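Local coordinates for protein benzoate transport porin BenP (Acinetobacter baumannii AB307-0294, PDB 5DL8) that probably forms a channel across the outer membrane that admits small solutes, possibly including benzoate, at residues S162-K174 with S197-F209. Residues are numbered along the deposited sequence; the frame is centred on the assembly and turned at random.
Sequences SDQLYAEIGRVEK and SDGLNYIDLRYQF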
loop_
_atom_site.group_PDB
_atom_site.type_symbol
_atom_site.label_atom_id
_atom_site.label_comp_id
_atom_site.label_asym_id
_atom_site.label_seq_id
_atom_site.Cartn_x
_atom_site.Cartn_y
_atom_site.Cartn_z
ATOM N N SER A 162 3.411 -25.762 6.410
ATOM C CA SER A 162 2.509 -26.902 6.037
ATOM C C SER A 162 1.578 -26.452 4.951
ATOM O O SER A 162 1.596 -25.252 4.593
ATOM C CB SER A 162 1.668 -27.420 7.277
ATOM O OG SER A 162 0.685 -26.474 7.680
ATOM N N ASP A 163 0.730 -27.352 4.453
ATOM C CA ASP A 163 -0.258 -26.975 3.427
ATOM C C ASP A 163 -1.107 -25.791 3.881
ATOM O O ASP A 163 -1.337 -24.947 3.111
ATOM C CB ASP A 163 -1.195 -28.150 3.030
ATOM C CG ASP A 163 -0.461 -29.303 2.295
ATOM O OD1 ASP A 163 0.293 -28.979 1.429
ATOM O OD2 ASP A 163 -0.625 -30.532 2.575
ATOM N N GLN A 164 -1.516 -25.743 5.155
ATOM C CA GLN A 164 -2.361 -24.671 5.725
ATOM C C GLN A 164 -1.613 -23.437 6.387
ATOM O O GLN A 164 -2.139 -22.336 6.388
ATOM C CB GLN A 164 -3.291 -25.266 6.810
ATOM C CG GLN A 164 -4.435 -26.203 6.352
ATOM C CD GLN A 164 -4.010 -27.610 6.376
ATOM O OE1 GLN A 164 -3.348 -28.047 7.298
ATOM N NE2 GLN A 164 -4.263 -28.297 5.308
ATOM N N LEU A 165 -0.441 -23.653 6.963
ATOM C CA LEU A 165 0.228 -22.611 7.697
ATOM C C LEU A 165 1.441 -21.950 6.932
ATOM O O LEU A 165 2.415 -22.607 6.622
ATOM C CB LEU A 165 0.650 -23.141 9.092
ATOM C CG LEU A 165 1.383 -22.169 10.049
ATOM C CD1 LEU A 165 0.592 -20.874 10.218
ATOM C CD2 LEU A 165 1.692 -22.838 11.433
ATOM N N TYR A 166 1.341 -20.657 6.656
ATOM C CA TYR A 166 2.433 -19.851 6.127
ATOM C C TYR A 166 2.902 -18.924 7.272
ATOM O O TYR A 166 2.073 -18.264 7.956
ATOM C CB TYR A 166 1.961 -19.012 4.909
ATOM C CG TYR A 166 2.972 -17.972 4.457
ATOM C CD1 TYR A 166 3.043 -16.681 5.094
ATOM C CD2 TYR A 166 3.890 -18.256 3.428
ATOM C CE1 TYR A 166 4.012 -15.739 4.708
ATOM C CE2 TYR A 166 4.834 -17.274 3.018
ATOM C CZ TYR A 166 4.881 -16.053 3.668
ATOM O OH TYR A 166 5.805 -15.134 3.301
ATOM N N ALA A 167 4.215 -18.796 7.448
ATOM C CA ALA A 167 4.790 -17.835 8.472
ATOM C C ALA A 167 5.848 -16.966 7.840
ATOM O O ALA A 167 6.524 -17.408 6.962
ATOM C CB ALA A 167 5.417 -18.601 9.624
ATOM N N GLU A 168 6.078 -15.795 8.407
ATOM C CA GLU A 168 7.138 -14.902 7.956
ATOM C C GLU A 168 7.515 -14.032 9.149
ATOM O O GLU A 168 6.643 -13.584 9.893
ATOM C CB GLU A 168 6.626 -14.072 6.744
ATOM C CG GLU A 168 7.533 -12.959 6.290
ATOM C CD GLU A 168 6.926 -12.152 5.138
ATOM O OE1 GLU A 168 6.015 -12.678 4.419
ATOM O OE2 GLU A 168 7.399 -10.978 5.026
ATOM N N ILE A 169 8.817 -13.898 9.364
ATOM C CA ILE A 169 9.406 -13.016 10.381
ATOM C C ILE A 169 10.448 -12.075 9.702
ATOM O O ILE A 169 11.035 -12.403 8.692
ATOM C CB ILE A 169 10.084 -13.769 11.583
ATOM C CG1 ILE A 169 11.307 -14.553 11.135
ATOM C CG2 ILE A 169 9.069 -14.640 12.327
ATOM C CD1 ILE A 169 12.093 -15.191 12.273
ATOM N N GLY A 170 10.692 -10.919 10.277
ATOM C CA GLY A 170 11.693 -10.010 9.688
ATOM C C GLY A 170 12.112 -8.891 10.644
ATOM O O GLY A 170 11.455 -8.626 11.645
ATOM N N ARG A 171 13.253 -8.307 10.348
ATOM C CA ARG A 171 13.657 -7.059 10.911
ATOM C C ARG A 171 13.910 -6.066 9.765
ATOM O O ARG A 171 14.793 -6.240 8.991
ATOM C CB ARG A 171 14.933 -7.202 11.651
ATOM C CG ARG A 171 15.341 -5.888 12.289
ATOM C CD ARG A 171 16.432 -6.170 13.298
ATOM N NE ARG A 171 17.138 -4.961 13.626
ATOM C CZ ARG A 171 16.775 -4.095 14.567
ATOM N NH1 ARG A 171 15.666 -4.261 15.342
ATOM N NH2 ARG A 171 17.578 -3.077 14.801
ATOM N N VAL A 172 13.143 -4.996 9.760
ATOM C CA VAL A 172 13.188 -3.991 8.721
ATOM C C VAL A 172 13.837 -2.705 9.306
ATOM O O VAL A 172 13.245 -2.050 10.130
ATOM C CB VAL A 172 11.776 -3.693 8.168
ATOM C CG1 VAL A 172 11.890 -2.779 6.920
ATOM C CG2 VAL A 172 11.026 -4.975 7.781
ATOM N N GLU A 173 15.026 -2.383 8.871
ATOM C CA GLU A 173 15.728 -1.261 9.428
ATOM C C GLU A 173 15.410 0.051 8.795
ATOM O O GLU A 173 15.527 1.067 9.453
ATOM C CB GLU A 173 17.233 -1.558 9.450
ATOM C CG GLU A 173 17.526 -2.630 10.562
ATOM C CD GLU A 173 19.005 -2.967 10.927
ATOM O OE1 GLU A 173 19.903 -2.483 10.238
ATOM O OE2 GLU A 173 19.254 -3.749 11.942
ATOM N N LYS A 174 15.063 0.048 7.495
ATOM C CA LYS A 174 14.941 1.226 6.723
ATOM C C LYS A 174 13.813 1.106 5.702
ATOM O O LYS A 174 13.469 0.021 5.269
ATOM C CB LYS A 174 16.248 1.524 5.968
ATOM C CG LYS A 174 17.603 1.566 6.707
ATOM C CD LYS A 174 17.882 2.919 7.265
ATOM C CE LYS A 174 19.363 3.234 7.410
ATOM N NZ LYS A 174 20.070 2.209 8.189
ATOM N N SER A 197 12.836 5.419 14.618
ATOM C CA SER A 197 12.993 4.093 15.161
ATOM C C SER A 197 14.244 3.416 14.644
ATOM O O SER A 197 14.571 3.530 13.440
ATOM C CB SER A 197 11.782 3.274 14.662
ATOM O OG SER A 197 11.829 1.860 14.998
ATOM N N ASP A 198 14.902 2.640 15.499
ATOM C CA ASP A 198 15.934 1.703 15.042
ATOM C C ASP A 198 15.425 0.514 14.223
ATOM O O ASP A 198 16.181 -0.100 13.455
ATOM C CB ASP A 198 16.818 1.241 16.186
ATOM C CG ASP A 198 17.690 2.377 16.752
ATOM O OD1 ASP A 198 17.898 3.416 16.090
ATOM O OD2 ASP A 198 18.179 2.240 17.865
ATOM N N GLY A 199 14.159 0.192 14.292
ATOM C CA GLY A 199 13.687 -0.883 13.423
ATOM C C GLY A 199 12.321 -1.429 13.747
ATOM O O GLY A 199 11.808 -1.215 14.847
ATOM N N LEU A 200 11.778 -2.155 12.757
ATOM C CA LEU A 200 10.534 -2.854 12.830
ATOM C C LEU A 200 10.842 -4.339 12.881
ATOM O O LEU A 200 11.393 -4.879 11.929
ATOM C CB LEU A 200 9.704 -2.538 11.559
ATOM C CG LEU A 200 8.454 -3.325 11.389
ATOM C CD1 LEU A 200 7.508 -3.117 12.567
ATOM C CD2 LEU A 200 7.705 -2.916 10.130
ATOM N N ASN A 201 10.428 -4.998 13.960
ATOM C CA ASN A 201 10.552 -6.463 14.129
ATOM C C ASN A 201 9.143 -6.993 14.020
ATOM O O ASN A 201 8.230 -6.513 14.708
ATOM C CB ASN A 201 11.137 -6.817 15.521
ATOM C CG ASN A 201 12.400 -6.003 15.846
ATOM O OD1 ASN A 201 13.415 -6.125 15.176
ATOM N ND2 ASN A 201 12.335 -5.197 16.896
ATOM N N TYR A 202 8.940 -7.921 13.120
ATOM C CA TYR A 202 7.566 -8.387 12.849
ATOM C C TYR A 202 7.434 -9.917 12.733
ATOM O O TYR A 202 8.392 -10.591 12.429
ATOM C CB TYR A 202 6.965 -7.679 11.578
ATOM C CG TYR A 202 7.472 -8.174 10.275
ATOM C CD1 TYR A 202 6.798 -9.199 9.572
ATOM C CD2 TYR A 202 8.590 -7.600 9.678
ATOM C CE1 TYR A 202 7.247 -9.660 8.366
ATOM C CE2 TYR A 202 9.042 -8.109 8.458
ATOM C CZ TYR A 202 8.391 -9.122 7.811
ATOM O OH TYR A 202 8.873 -9.569 6.573
ATOM N N ILE A 203 6.219 -10.401 12.931
ATOM C CA ILE A 203 5.787 -11.807 12.582
ATOM C C ILE A 203 4.443 -11.732 11.888
ATOM O O ILE A 203 3.570 -10.898 12.275
ATOM C CB ILE A 203 5.887 -12.816 13.766
ATOM C CG1 ILE A 203 5.165 -14.173 13.521
ATOM C CG2 ILE A 203 5.362 -12.206 15.014
ATOM C CD1 ILE A 203 5.798 -15.337 14.294
ATOM N N ASP A 204 4.288 -12.515 10.804
ATOM C CA ASP A 204 3.010 -12.607 10.136
ATOM C C ASP A 204 2.708 -14.056 9.919
ATOM O O ASP A 204 3.549 -14.728 9.468
ATOM C CB ASP A 204 3.107 -11.876 8.813
ATOM C CG ASP A 204 1.838 -11.878 8.055
ATOM O OD1 ASP A 204 0.974 -11.054 8.386
ATOM O OD2 ASP A 204 1.738 -12.681 7.088
ATOM N N LEU A 205 1.508 -14.521 10.236
ATOM C CA LEU A 205 1.043 -15.910 10.134
ATOM C C LEU A 205 -0.264 -15.957 9.343
ATOM O O LEU A 205 -1.190 -15.057 9.586
ATOM C CB LEU A 205 0.777 -16.453 11.540
ATOM C CG LEU A 205 1.955 -16.520 12.487
ATOM C CD1 LEU A 205 1.569 -17.159 13.829
ATOM C CD2 LEU A 205 3.106 -17.358 11.909
ATOM N N ARG A 206 -0.299 -16.841 8.335
ATOM C CA ARG A 206 -1.457 -16.981 7.384
ATOM C C ARG A 206 -1.940 -18.416 7.374
ATOM O O ARG A 206 -1.167 -19.303 7.130
ATOM C CB ARG A 206 -1.116 -16.519 5.953
ATOM C CG ARG A 206 -1.142 -15.009 5.725
ATOM C CD ARG A 206 -0.544 -14.508 4.366
ATOM N NE ARG A 206 -0.259 -13.044 4.537
ATOM C CZ ARG A 206 -0.258 -12.068 3.593
ATOM N NH1 ARG A 206 -0.462 -12.382 2.308
ATOM N NH2 ARG A 206 -0.058 -10.773 3.949
ATOM N N TYR A 207 -3.180 -18.641 7.808
ATOM C CA TYR A 207 -3.722 -19.990 8.025
ATOM C C TYR A 207 -4.968 -20.124 7.184
ATOM O O TYR A 207 -5.814 -19.208 7.158
ATOM C CB TYR A 207 -3.979 -20.313 9.535
ATOM C CG TYR A 207 -4.210 -21.807 9.841
ATOM C CD1 TYR A 207 -5.457 -22.378 9.780
ATOM C CD2 TYR A 207 -3.143 -22.661 10.162
ATOM C CE1 TYR A 207 -5.626 -23.747 10.004
ATOM C CE2 TYR A 207 -3.304 -24.017 10.360
ATOM C CZ TYR A 207 -4.549 -24.556 10.326
ATOM O OH TYR A 207 -4.715 -25.934 10.605
ATOM N N GLN A 208 -4.970 -21.190 6.414
ATOM C CA GLN A 208 -6.113 -21.593 5.577
ATOM C C GLN A 208 -6.956 -22.614 6.388
ATOM O O GLN A 208 -6.589 -23.742 6.608
ATOM C CB GLN A 208 -5.646 -22.197 4.221
ATOM C CG GLN A 208 -6.757 -22.459 3.205
ATOM C CD GLN A 208 -7.275 -21.154 2.588
ATOM O OE1 GLN A 208 -6.509 -20.227 2.330
ATOM N NE2 GLN A 208 -8.573 -21.098 2.325
ATOM N N PHE A 209 -8.075 -22.157 6.888
ATOM C CA PHE A 209 -8.829 -22.915 7.853
ATOM C C PHE A 209 -9.581 -23.979 7.101
ATOM O O PHE A 209 -9.588 -25.153 7.523
ATOM C CB PHE A 209 -9.775 -21.982 8.637
ATOM C CG PHE A 209 -9.083 -21.257 9.767
ATOM C CD1 PHE A 209 -8.800 -21.938 11.005
ATOM C CD2 PHE A 209 -8.709 -19.953 9.632
ATOM C CE1 PHE A 209 -8.178 -21.265 12.052
ATOM C CE2 PHE A 209 -8.096 -19.257 10.663
ATOM C CZ PHE A 209 -7.814 -19.900 11.863
HETATM O O HOH W 1 13.786 2.171 11.152
#
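Tyr202 leans across the backbone of Gly170, its partner in a hydrogen-bonded antiparallel pair, and reaches Glu168, two residues before Gly170 on the opposing strand. Its CG sits between the backbone N and the carbonyl carbon (chi1 76°), which swings the ring over the neighbouring strand. Gly170 N then lies 3.7 Å above the plane of the Tyr202 ring, over its centre, and the absence of a side chain at Gly170 makes room for the ring. At the ring edge, Tyr202 OH donates to the anti lone pair of Glu168 OE2 at 2.6 Å, with the carboxylate and ring planes 70° apart. Glu168 stretches out fully, and its other oxygen, OE1, takes a bond from Tyr166 OH at 2.7 Å, so two tyrosines grip one buried carboxylate. Asn156 on strand 155-160 also binds Tyr202 OH, and Val172 CG2 packs against the ring edge, 3.8 Å from Tyr202 CE2. Further along this face, Arg206 pairs with Asp204 and reaches on to Glu216 and Tyr304.

The opposite face is mostly apolar. Ala167 CB meets Leu205 CD2 closely, at 3.5 Å, and Ile169 CG2 meets Ile203 CB and CD1, the two side chains crossing obliquely. Near one end, Arg171 NH1 donates to a lone pair of Asn201 OD1 at 2.9 Å, the guanidinium and amide nearly coplanar; Arg171 also forms salt bridges, through NE to Glu173 OE2 and through NH1 to Glu223. At the other end, Gln164 CB rests on the face of the Tyr207 ring, 4.0 Å from its centroid.

Paired main-chain bonds join the nearly antiparallel strands 165-174 and 200-209. Side chains that alternate along each strand between a face rich in charged and hydroxyl groups and a largely apolar one are characteristic of neighbouring strands in an outer-membrane beta-barrel, here that of an OprD-family porin.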